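Local coordinates for protein alternansucrase (Leuconostoc mesenteroides, PDB 6HVG) that belongs to glycoside hydrolase family 70, joining a TIM-barrel-type domain to choline-binding and cell-wall-binding type repeats, with a calcium ion bound in the model, at residues K762-D766 and H767-K771; F777-D780 and Q781-Q784; E787-Y790 and K791-N795. One frame throughout, in Å; residues are numbered along the deposited sequence.

Contact 1: residues K762-D766 and H767-K771; sequences KAMID and HGIIK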
ATOM      1  N   LYS A 762      -1.664  -8.360  10.389  1.00 69.46           N
ATOM      2  CA  LYS A 762      -1.279  -9.757  10.078  1.00 67.64           C
ATOM      3  C   LYS A 762      -1.905 -10.704  11.079  1.00 66.25           C
ATOM      4  O   LYS A 762      -2.345 -11.784  10.721  1.00 70.57           O
ATOM      5  CB  LYS A 762       0.240  -9.965  10.118  1.00 68.99           C
ATOM      6  CG  LYS A 762       1.047  -9.044   9.215  1.00 76.86           C
ATOM      7  CD  LYS A 762       2.157  -9.746   8.437  1.00 79.17           C
ATOM      8  CE  LYS A 762       3.155  -8.744   7.820  1.00 78.57           C
ATOM      9  NZ  LYS A 762       3.966  -7.957   8.816  1.00 80.12           N
ATOM     10  N   ALA A 763      -1.963 -10.280  12.336  1.00 66.39           N
ATOM     11  CA  ALA A 763      -2.594 -11.069  13.396  1.00 65.63           C
ATOM     12  C   ALA A 763      -4.086 -11.254  13.136  1.00 65.78           C
ATOM     13  O   ALA A 763      -4.608 -12.350  13.281  1.00 69.00           O
ATOM     14  CB  ALA A 763      -2.371 -10.415  14.739  1.00 63.84           C
ATOM     15  N   MET A 764      -4.757 -10.191  12.704  1.00 68.20           N
ATOM     16  CA  MET A 764      -6.194 -10.247  12.379  1.00 70.35           C
ATOM     17  C   MET A 764      -6.464 -11.155  11.176  1.00 72.22           C
ATOM     18  O   MET A 764      -7.416 -11.925  11.168  1.00 72.92           O
ATOM     19  CB  MET A 764      -6.734  -8.846  12.106  1.00 69.44           C
ATOM     20  CG  MET A 764      -6.640  -7.948  13.327  1.00 68.91           C
ATOM     21  SD  MET A 764      -7.086  -6.225  13.081  1.00 68.52           S
ATOM     22  CE  MET A 764      -8.878  -6.345  12.868  1.00 70.00           C
ATOM     23  N   ILE A 765      -5.568 -11.092  10.193  1.00 75.08           N
ATOM     24  CA  ILE A 765      -5.637 -11.906   8.977  1.00 76.64           C
ATOM     25  C   ILE A 765      -5.447 -13.378   9.316  1.00 78.78           C
ATOM     26  O   ILE A 765      -6.206 -14.236   8.870  1.00 83.35           O
ATOM     27  CB  ILE A 765      -4.564 -11.468   7.939  1.00 73.90           C
ATOM     28  CG1 ILE A 765      -4.823 -10.020   7.496  1.00 73.85           C
ATOM     29  CG2 ILE A 765      -4.593 -12.368   6.723  1.00 74.17           C
ATOM     30  CD1 ILE A 765      -3.770  -9.396   6.595  1.00 76.61           C
ATOM     31  N   ASP A 766      -4.432 -13.663  10.120  1.00 78.61           N
ATOM     32  CA  ASP A 766      -4.116 -15.034  10.516  1.00 83.12           C
ATOM     33  C   ASP A 766      -5.244 -15.723  11.281  1.00 76.82           C
ATOM     34  O   ASP A 766      -5.341 -16.930  11.233  1.00 81.52           O
ATOM     35  CB  ASP A 766      -2.860 -15.048  11.383  1.00 89.26           C
ATOM     36  CG  ASP A 766      -2.062 -16.330  11.247  1.00 98.47           C
ATOM     37  OD1 ASP A 766      -1.746 -16.750  10.106  1.00106.72           O
ATOM     38  OD2 ASP A 766      -1.725 -16.908  12.296  1.00105.36           O
ATOM     39  N   HIS A 767      -6.070 -14.963  11.996  1.00 70.92           N
ATOM     40  CA  HIS A 767      -7.194 -15.517  12.754  1.00 69.67           C
ATOM     41  C   HIS A 767      -8.549 -15.312  12.041  1.00 70.36           C
ATOM     42  O   HIS A 767      -9.618 -15.437  12.653  1.00 68.91           O
ATOM     43  CB  HIS A 767      -7.208 -14.924  14.178  1.00 70.53           C
ATOM     44  CG  HIS A 767      -6.147 -15.483  15.080  1.00 70.26           C
ATOM     45  ND1 HIS A 767      -4.811 -15.164  14.949  1.00 71.45           N
ATOM     46  CD2 HIS A 767      -6.224 -16.345  16.119  1.00 70.25           C
ATOM     47  CE1 HIS A 767      -4.109 -15.808  15.863  1.00 70.76           C
ATOM     48  NE2 HIS A 767      -4.945 -16.530  16.588  1.00 71.66           N
ATOM     49  N   GLY A 768      -8.497 -15.031  10.740  1.00 72.36           N
ATOM     50  CA  GLY A 768      -9.700 -14.905   9.918  1.00 73.07           C
ATOM     51  C   GLY A 768     -10.610 -13.727  10.223  1.00 73.36           C
ATOM     52  O   GLY A 768     -11.771 -13.722   9.822  1.00 77.24           O
ATOM     53  N   ILE A 769     -10.097 -12.714  10.914  1.00 72.43           N
ATOM     54  CA  ILE A 769     -10.912 -11.555  11.286  1.00 69.23           C
ATOM     55  C   ILE A 769     -11.099 -10.596  10.107  1.00 66.39           C
ATOM     56  O   ILE A 769     -12.158  -9.999   9.946  1.00 60.98           O
ATOM     57  CB  ILE A 769     -10.313 -10.838  12.500  1.00 69.87           C
ATOM     58  CG1 ILE A 769     -10.219 -11.842  13.645  1.00 69.12           C
ATOM     59  CG2 ILE A 769     -11.177  -9.632  12.877  1.00 72.54           C
ATOM     60  CD1 ILE A 769      -9.965 -11.221  14.998  1.00 70.34           C
ATOM     61  N   ILE A 770     -10.074 -10.485   9.277  1.00 67.39           N
ATOM     62  CA  ILE A 770     -10.173  -9.767   8.019  1.00 68.32           C
ATOM     63  C   ILE A 770      -9.446 -10.588   6.984  1.00 76.04           C
ATOM     64  O   ILE A 770      -8.677 -11.496   7.323  1.00 74.16           O
ATOM     65  CB  ILE A 770      -9.527  -8.381   8.093  1.00 65.10           C
ATOM     66  CG1 ILE A 770      -8.047  -8.499   8.491  1.00 65.62           C
ATOM     67  CG2 ILE A 770     -10.285  -7.515   9.076  1.00 68.02           C
ATOM     68  CD1 ILE A 770      -7.318  -7.175   8.546  1.00 66.16           C
ATOM     69  N   LYS A 771      -9.646 -10.249   5.720  1.00 83.02           N
ATOM     70  CA  LYS A 771      -8.967 -10.961   4.641  1.00 85.00           C
ATOM     71  C   LYS A 771      -7.747 -10.196   4.121  1.00 79.97           C
ATOM     72  O   LYS A 771      -6.685 -10.778   3.928  1.00 72.83           O
ATOM     73  CB  LYS A 771      -9.971 -11.266   3.541  1.00 92.16           C
ATOM     74  CG  LYS A 771     -11.157 -12.056   4.093  1.00 99.50           C
ATOM     75  CD  LYS A 771     -12.159 -12.498   3.025  1.00102.61           C
ATOM     76  CE  LYS A 771     -13.341 -13.255   3.638  1.00105.12           C
ATOM     77  NZ  LYS A 771     -14.055 -12.496   4.710  1.00104.09           N
TER
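Met764 and Ile765 meet Ile769 and Ile770 across a Schellman motif that ends helix 757-766. The chain reverses at Gly768, whose positive phi suits glycine, and two backbone bonds fix the turn: Ile769 N donates to Met764 O at 2.8 Å, and Gly768 N to Ile765 O at 3.1 Å. Ile769 N is only tilted from the plane of the Met764 carbonyl, whereas Gly768 N sits well above that of Ile765. The reversal folds Ile770 back onto the end of the helix. Its CG1 stands between the backbone N and the carbonyl carbon (chi1 58°), which brings the ethyl arm against two helix side chains at once: CG1 lies 3.7 Å from Ile765 CG1 and 3.9 Å from Met764 CB. The Ile765 and Ile770 side chains slant across each other here, while behind them Ile765 CA makes a nearly straight C-H...O contact with Ile770 O at 3.5 Å. Beyond CB, Met764 leads away from this pair and bends at its thioether (chi3 71°), so that CE comes 4.0 Å from Ile769 CG2. Asp766, itself exposed, sends OD2 to Lys801 in a salt bridge and to the hydroxyl of Tyr802. His767 turns its ring back along the helix, with CG beside its own backbone N, and Ala763 O is gripped twice: by His767 N at 3.3 Å and by His767 ND1, also at 3.3 Å, the two donors arriving from opposite faces of the carbonyl plane. The ring bond is somewhat bent, 145° at its hydrogen, with Ala763 O near the edge of the imidazole.

Contact 2: residues F777-D780 and Q781-Q784; sequences FTFD and QLAQ
Gln781 carries its amide back to the start of helix 779-793 on an extended chain, CG beside its own backbone N (chi1 -88°), and OE1 accepts the backbone N-H of Thr778 at 2.8 Å. Thr778 is the N-cap residue and Gln781 the third of the helix; the threonine side chain makes no capping bond in return. The bond to OE1 is fairly straight at its hydrogen (160°), but the donor stands above the plane of the amide. Close by, the Thr778 and Gln781 side chains cross at about a right angle. On the apolar flank, Phe777 CE1 rests 4.0 Å from Leu782 CB, the two side chains slanting past each other, and Phe779 CD1 lies a looser 4.3 Å from Leu782 CD2. The first helical bonds set these groups in place: Leu782 N to Thr778 O at 2.9 Å, followed by Ala783 N to Phe779 O. Further out, Gln781 NE2 is bonded to Ile769 O, which helps fix the rotation of the amide. Phe777 and Leu782 pack on Met764 and on Leu1106, and Phe777 meets Phe1105 edge-to-face, which sets the start of helix 779-793 against helices 757-766 and 1102-1105.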
ATOM      1  N   PHE A 777     -12.093  -2.712   9.076  1.00 64.06           N
ATOM      2  CA  PHE A 777     -12.406  -3.477  10.271  1.00 66.61           C
ATOM      3  C   PHE A 777     -13.070  -2.581  11.304  1.00 67.73           C
ATOM      4  O   PHE A 777     -12.761  -1.401  11.408  1.00 65.72           O
ATOM      5  CB  PHE A 777     -11.188  -4.233  10.858  1.00 66.78           C
ATOM      6  CG  PHE A 777     -10.007  -3.383  11.143  1.00 64.24           C
ATOM      7  CD1 PHE A 777      -9.911  -2.701  12.341  1.00 62.83           C
ATOM      8  CD2 PHE A 777      -8.977  -3.304  10.233  1.00 62.13           C
ATOM      9  CE1 PHE A 777      -8.829  -1.913  12.624  1.00 63.28           C
ATOM     10  CE2 PHE A 777      -7.868  -2.539  10.509  1.00 62.42           C
ATOM     11  CZ  PHE A 777      -7.793  -1.836  11.708  1.00 65.20           C
ATOM     12  N   THR A 778     -13.973  -3.175  12.072  1.00 67.33           N
ATOM     13  CA  THR A 778     -14.705  -2.483  13.093  1.00 66.21           C
ATOM     14  C   THR A 778     -13.822  -2.470  14.367  1.00 61.39           C
ATOM     15  O   THR A 778     -12.852  -3.209  14.489  1.00 59.23           O
ATOM     16  CB  THR A 778     -16.102  -3.153  13.271  1.00 64.79           C
ATOM     17  OG1 THR A 778     -17.080  -2.140  13.477  1.00 75.52           O
ATOM     18  CG2 THR A 778     -16.143  -4.120  14.431  1.00 66.38           C
ATOM     19  N   PHE A 779     -14.157  -1.609  15.308  1.00 60.85           N
ATOM     20  CA  PHE A 779     -13.424  -1.554  16.581  1.00 62.77           C
ATOM     21  C   PHE A 779     -13.479  -2.855  17.374  1.00 68.60           C
ATOM     22  O   PHE A 779     -12.473  -3.237  17.971  1.00 72.83           O
ATOM     23  CB  PHE A 779     -13.916  -0.413  17.476  1.00 60.89           C
ATOM     24  CG  PHE A 779     -13.145   0.856  17.303  1.00 59.99           C
ATOM     25  CD1 PHE A 779     -11.839   0.956  17.790  1.00 57.51           C
ATOM     26  CD2 PHE A 779     -13.716   1.957  16.668  1.00 58.31           C
ATOM     27  CE1 PHE A 779     -11.123   2.134  17.656  1.00 53.47           C
ATOM     28  CE2 PHE A 779     -12.995   3.129  16.524  1.00 57.29           C
ATOM     29  CZ  PHE A 779     -11.697   3.214  17.009  1.00 55.23           C
ATOM     30  N   ASP A 780     -14.634  -3.522  17.405  1.00 71.93           N
ATOM     31  CA  ASP A 780     -14.754  -4.861  18.002  1.00 73.17           C
ATOM     32  C   ASP A 780     -13.827  -5.852  17.313  1.00 69.01           C
ATOM     33  O   ASP A 780     -13.199  -6.664  17.967  1.00 68.93           O
ATOM     34  CB  ASP A 780     -16.210  -5.368  17.951  1.00 76.57           C
ATOM     35  CG  ASP A 780     -17.188  -4.345  18.503  1.00 79.43           C
ATOM     36  OD1 ASP A 780     -18.266  -4.739  18.993  1.00 80.69           O
ATOM     37  OD2 ASP A 780     -16.870  -3.127  18.454  1.00 82.82           O
ATOM     38  N   GLN A 781     -13.778  -5.799  15.989  1.00 64.73           N
ATOM     39  CA  GLN A 781     -12.894  -6.658  15.223  1.00 66.03           C
ATOM     40  C   GLN A 781     -11.449  -6.404  15.631  1.00 66.69           C
ATOM     41  O   GLN A 781     -10.673  -7.344  15.803  1.00 66.94           O
ATOM     42  CB  GLN A 781     -13.052  -6.403  13.721  1.00 67.21           C
ATOM     43  CG  GLN A 781     -14.131  -7.222  13.026  1.00 67.70           C
ATOM     44  CD  GLN A 781     -14.393  -6.720  11.628  1.00 63.36           C
ATOM     45  OE1 GLN A 781     -15.015  -5.688  11.460  1.00 60.41           O
ATOM     46  NE2 GLN A 781     -13.886  -7.422  10.625  1.00 66.00           N
ATOM     47  N   LEU A 782     -11.094  -5.130  15.792  1.00 62.94           N
ATOM     48  CA  LEU A 782      -9.761  -4.779  16.273  1.00 61.94           C
ATOM     49  C   LEU A 782      -9.453  -5.362  17.664  1.00 65.73           C
ATOM     50  O   LEU A 782      -8.373  -5.921  17.878  1.00 70.06           O
ATOM     51  CB  LEU A 782      -9.597  -3.274  16.318  1.00 59.50           C
ATOM     52  CG  LEU A 782      -8.247  -2.717  16.788  1.00 56.15           C
ATOM     53  CD1 LEU A 782      -7.093  -3.306  16.021  1.00 55.11           C
ATOM     54  CD2 LEU A 782      -8.259  -1.199  16.638  1.00 55.22           C
ATOM     55  N   ALA A 783     -10.410  -5.252  18.586  1.00 63.38           N
ATOM     56  CA  ALA A 783     -10.248  -5.750  19.957  1.00 62.48           C
ATOM     57  C   ALA A 783      -9.986  -7.251  20.036  1.00 64.91           C
ATOM     58  O   ALA A 783      -9.143  -7.698  20.826  1.00 67.08           O
ATOM     59  CB  ALA A 783     -11.464  -5.390  20.797  1.00 62.92           C
ATOM     60  N   GLN A 784     -10.709  -8.023  19.229  1.00 68.04           N
ATOM     61  CA  GLN A 784     -10.531  -9.483  19.173  1.00 68.36           C
ATOM     62  C   GLN A 784      -9.151  -9.850  18.653  1.00 66.70           C
ATOM     63  O   GLN A 784      -8.503 -10.744  19.199  1.00 70.66           O
ATOM     64  CB  GLN A 784     -11.543 -10.125  18.231  1.00 72.39           C
ATOM     65  CG  GLN A 784     -12.990 -10.076  18.678  1.00 76.92           C
ATOM     66  CD  GLN A 784     -13.946 -10.490  17.566  1.00 81.60           C
ATOM     67  OE1 GLN A 784     -13.528 -10.949  16.495  1.00 84.75           O
ATOM     68  NE2 GLN A 784     -15.236 -10.317  17.813  1.00 85.48           N
TER

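Contact 3: residues E787-Y790 and K791-N795; sequences EFYY and KDQEN
Four successive backbone bonds of the alpha-helical, i to i+4 kind join 787-790 to 791-795, the closing turns of helix 779-793, which lies in the chain between two adjacent parallel strands, 745-747 and 821-825, of the TIM-barrel-type domain. Lys791 N binds Glu787 O at 3.1 Å, Asp792 N binds Phe788 O at 2.9 Å, and Gln793 N binds Tyr789 O at 3.0 Å. The last, Glu794 N to Tyr790 O, is also 3.0 Å and points almost straight down the carbonyl, although Glu794 itself has already left helical backbone angles. Among the side chains, Tyr789 and Gln793 run obliquely past each other one turn apart. Both have CG anti to the backbone N (chi1 179° in each), which sends ring and amide along the same flank of the helix; there Gln793 NE2 comes 3.7 Å from Tyr789 CE2, with the amide plane turned 84° from the ring. Partners elsewhere fix both polar ends: Tyr789 OH is bonded to Glu832, and Gln793 NE2 to Asn803 OD1. The buried carboxylate of Asp792 is likewise satisfied by the 801-803 loop, OD2 taking the backbone N-H of Lys801 and OD1 that of Tyr802 as well as the Asn803 amide. Tyr790 lays its side chain on Leu831. At the helix end the extended Glu794 chain starts out beside the last accepting carbonyl, its CG 3.5 Å from Tyr790 O.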
ATOM      1  N   GLU A 787      -6.381  -9.240  21.190  1.00 61.18           N
ATOM      2  CA  GLU A 787      -6.199 -10.294  22.194  1.00 64.25           C
ATOM      3  C   GLU A 787      -5.202 -11.376  21.728  1.00 63.28           C
ATOM      4  O   GLU A 787      -4.422 -11.880  22.543  1.00 63.02           O
ATOM      5  CB  GLU A 787      -7.543 -10.902  22.632  1.00 65.58           C
ATOM      6  CG  GLU A 787      -8.372  -9.985  23.534  1.00 68.19           C
ATOM      7  CD  GLU A 787      -7.661  -9.589  24.849  1.00 72.82           C
ATOM      8  OE1 GLU A 787      -7.342 -10.475  25.680  1.00 67.62           O
ATOM      9  OE2 GLU A 787      -7.415  -8.373  25.060  1.00 71.17           O
ATOM     10  N   PHE A 788      -5.204 -11.707  20.435  1.00 62.52           N
ATOM     11  CA  PHE A 788      -4.228 -12.666  19.880  1.00 67.42           C
ATOM     12  C   PHE A 788      -2.830 -12.055  19.820  1.00 66.02           C
ATOM     13  O   PHE A 788      -1.824 -12.723  20.101  1.00 63.50           O
ATOM     14  CB  PHE A 788      -4.654 -13.167  18.477  1.00 69.40           C
ATOM     15  CG  PHE A 788      -5.972 -13.915  18.465  1.00 72.52           C
ATOM     16  CD1 PHE A 788      -6.125 -15.100  19.189  1.00 73.21           C
ATOM     17  CD2 PHE A 788      -7.065 -13.428  17.748  1.00 71.00           C
ATOM     18  CE1 PHE A 788      -7.339 -15.767  19.205  1.00 73.23           C
ATOM     19  CE2 PHE A 788      -8.273 -14.099  17.759  1.00 71.89           C
ATOM     20  CZ  PHE A 788      -8.412 -15.265  18.494  1.00 72.23           C
ATOM     21  N   TYR A 789      -2.797 -10.780  19.433  1.00 62.26           N
ATOM     22  CA  TYR A 789      -1.569  -9.996  19.347  1.00 58.81           C
ATOM     23  C   TYR A 789      -0.877  -9.909  20.708  1.00 57.62           C
ATOM     24  O   TYR A 789       0.340 -10.101  20.800  1.00 57.92           O
ATOM     25  CB  TYR A 789      -1.906  -8.602  18.816  1.00 57.93           C
ATOM     26  CG  TYR A 789      -0.759  -7.631  18.672  1.00 57.22           C
ATOM     27  CD1 TYR A 789       0.109  -7.703  17.602  1.00 58.50           C
ATOM     28  CD2 TYR A 789      -0.575  -6.615  19.591  1.00 58.44           C
ATOM     29  CE1 TYR A 789       1.145  -6.795  17.455  1.00 60.57           C
ATOM     30  CE2 TYR A 789       0.464  -5.708  19.465  1.00 59.58           C
ATOM     31  CZ  TYR A 789       1.317  -5.796  18.386  1.00 60.27           C
ATOM     32  OH  TYR A 789       2.332  -4.881  18.221  1.00 63.70           O
ATOM     33  N   TYR A 790      -1.656  -9.635  21.757  1.00 55.55           N
ATOM     34  CA  TYR A 790      -1.122  -9.637  23.125  1.00 57.99           C
ATOM     35  C   TYR A 790      -0.596 -11.033  23.518  1.00 60.53           C
ATOM     36  O   TYR A 790       0.473 -11.153  24.077  1.00 60.21           O
ATOM     37  CB  TYR A 790      -2.169  -9.194  24.159  1.00 56.35           C
ATOM     38  CG  TYR A 790      -2.805  -7.823  23.973  1.00 55.69           C
ATOM     39  CD1 TYR A 790      -2.127  -6.764  23.361  1.00 54.48           C
ATOM     40  CD2 TYR A 790      -4.092  -7.583  24.443  1.00 58.73           C
ATOM     41  CE1 TYR A 790      -2.725  -5.520  23.206  1.00 53.09           C
ATOM     42  CE2 TYR A 790      -4.705  -6.344  24.295  1.00 59.53           C
ATOM     43  CZ  TYR A 790      -4.021  -5.317  23.680  1.00 57.26           C
ATOM     44  OH  TYR A 790      -4.661  -4.111  23.572  1.00 53.72           O
ATOM     45  N   LYS A 791      -1.365 -12.079  23.229  1.00 66.98           N
ATOM     46  CA  LYS A 791      -0.980 -13.466  23.560  1.00 72.91           C
ATOM     47  C   LYS A 791       0.352 -13.841  22.916  1.00 66.98           C
ATOM     48  O   LYS A 791       1.189 -14.494  23.524  1.00 65.96           O
ATOM     49  CB  LYS A 791      -2.085 -14.438  23.106  1.00 78.99           C
ATOM     50  CG  LYS A 791      -1.774 -15.928  23.213  1.00 85.11           C
ATOM     51  CD  LYS A 791      -2.056 -16.480  24.596  1.00 93.78           C
ATOM     52  CE  LYS A 791      -1.576 -17.936  24.680  1.00 95.17           C
ATOM     53  NZ  LYS A 791      -0.087 -18.121  24.693  1.00 93.84           N
ATOM     54  N   ASP A 792       0.527 -13.422  21.673  1.00 64.93           N
ATOM     55  CA  ASP A 792       1.762 -13.647  20.919  1.00 62.71           C
ATOM     56  C   ASP A 792       2.931 -12.854  21.478  1.00 61.18           C
ATOM     57  O   ASP A 792       4.037 -13.358  21.590  1.00 60.03           O
ATOM     58  CB  ASP A 792       1.526 -13.258  19.460  1.00 62.50           C
ATOM     59  CG  ASP A 792       2.798 -13.246  18.642  1.00 64.39           C
ATOM     60  OD1 ASP A 792       3.276 -12.137  18.266  1.00 66.35           O
ATOM     61  OD2 ASP A 792       3.296 -14.359  18.360  1.00 65.15           O
ATOM     62  N   GLN A 793       2.675 -11.599  21.831  1.00 63.20           N
ATOM     63  CA  GLN A 793       3.689 -10.705  22.388  1.00 61.55           C
ATOM     64  C   GLN A 793       4.269 -11.240  23.711  1.00 63.01           C
ATOM     65  O   GLN A 793       5.482 -11.211  23.916  1.00 61.96           O
ATOM     66  CB  GLN A 793       3.062  -9.339  22.650  1.00 60.57           C
ATOM     67  CG  GLN A 793       3.982  -8.294  23.266  1.00 58.99           C
ATOM     68  CD  GLN A 793       3.297  -6.945  23.409  1.00 58.60           C
ATOM     69  OE1 GLN A 793       3.282  -6.363  24.478  1.00 57.96           O
ATOM     70  NE2 GLN A 793       2.715  -6.454  22.326  1.00 60.20           N
ATOM     71  N   GLU A 794       3.394 -11.733  24.586  1.00 62.81           N
ATOM     72  CA  GLU A 794       3.768 -12.198  25.913  1.00 66.15           C
ATOM     73  C   GLU A 794       4.042 -13.688  25.982  1.00 68.65           C
ATOM     74  O   GLU A 794       4.107 -14.257  27.071  1.00 71.73           O
ATOM     75  CB  GLU A 794       2.660 -11.844  26.906  1.00 67.84           C
ATOM     76  CG  GLU A 794       2.360 -10.357  26.923  1.00 71.69           C
ATOM     77  CD  GLU A 794       1.465  -9.912  28.056  1.00 73.27           C
ATOM     78  OE1 GLU A 794       1.115 -10.743  28.929  1.00 74.26           O
ATOM     79  OE2 GLU A 794       1.126  -8.708  28.046  1.00 69.58           O
ATOM     80  N   ASN A 795       4.226 -14.321  24.828  1.00 69.83           N
ATOM     81  CA  ASN A 795       4.295 -15.770  24.764  1.00 73.61           C
ATOM     82  C   ASN A 795       5.518 -16.304  25.535  1.00 71.44           C
ATOM     83  O   ASN A 795       6.640 -15.936  25.220  1.00 71.23           O
ATOM     84  CB  ASN A 795       4.339 -16.222  23.291  1.00 78.65           C
ATOM     85  CG  ASN A 795       4.041 -17.706  23.129  1.00 79.30           C
ATOM     86  OD1 ASN A 795       4.645 -18.524  23.812  1.00 82.38           O
ATOM     87  ND2 ASN A 795       3.147 -18.061  22.219  1.00 77.32           N
TER

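The three contacts follow one another along the chain: contact 1 ends helix 757-766, contact 2 begins helix 779-793, and contact 3 finishes it. Contacts 1 and 2, centres about 11 Å apart, interlock: Ile769 O meets Gln781 NE2 at 3.2 Å, and Met764 CE packs 3.6 Å from Phe777 CG. Contact 3, centred about 14 Å from contact 1, touches it through the stacked rings of His767 and Phe788. Contacts 2 and 3, about 16 Å apart between centres, are joined through their shared helix. None of these segments supplies a ligand to the calcium ion, which is held by Glu575, Asp581, Asn625 and Asp1159.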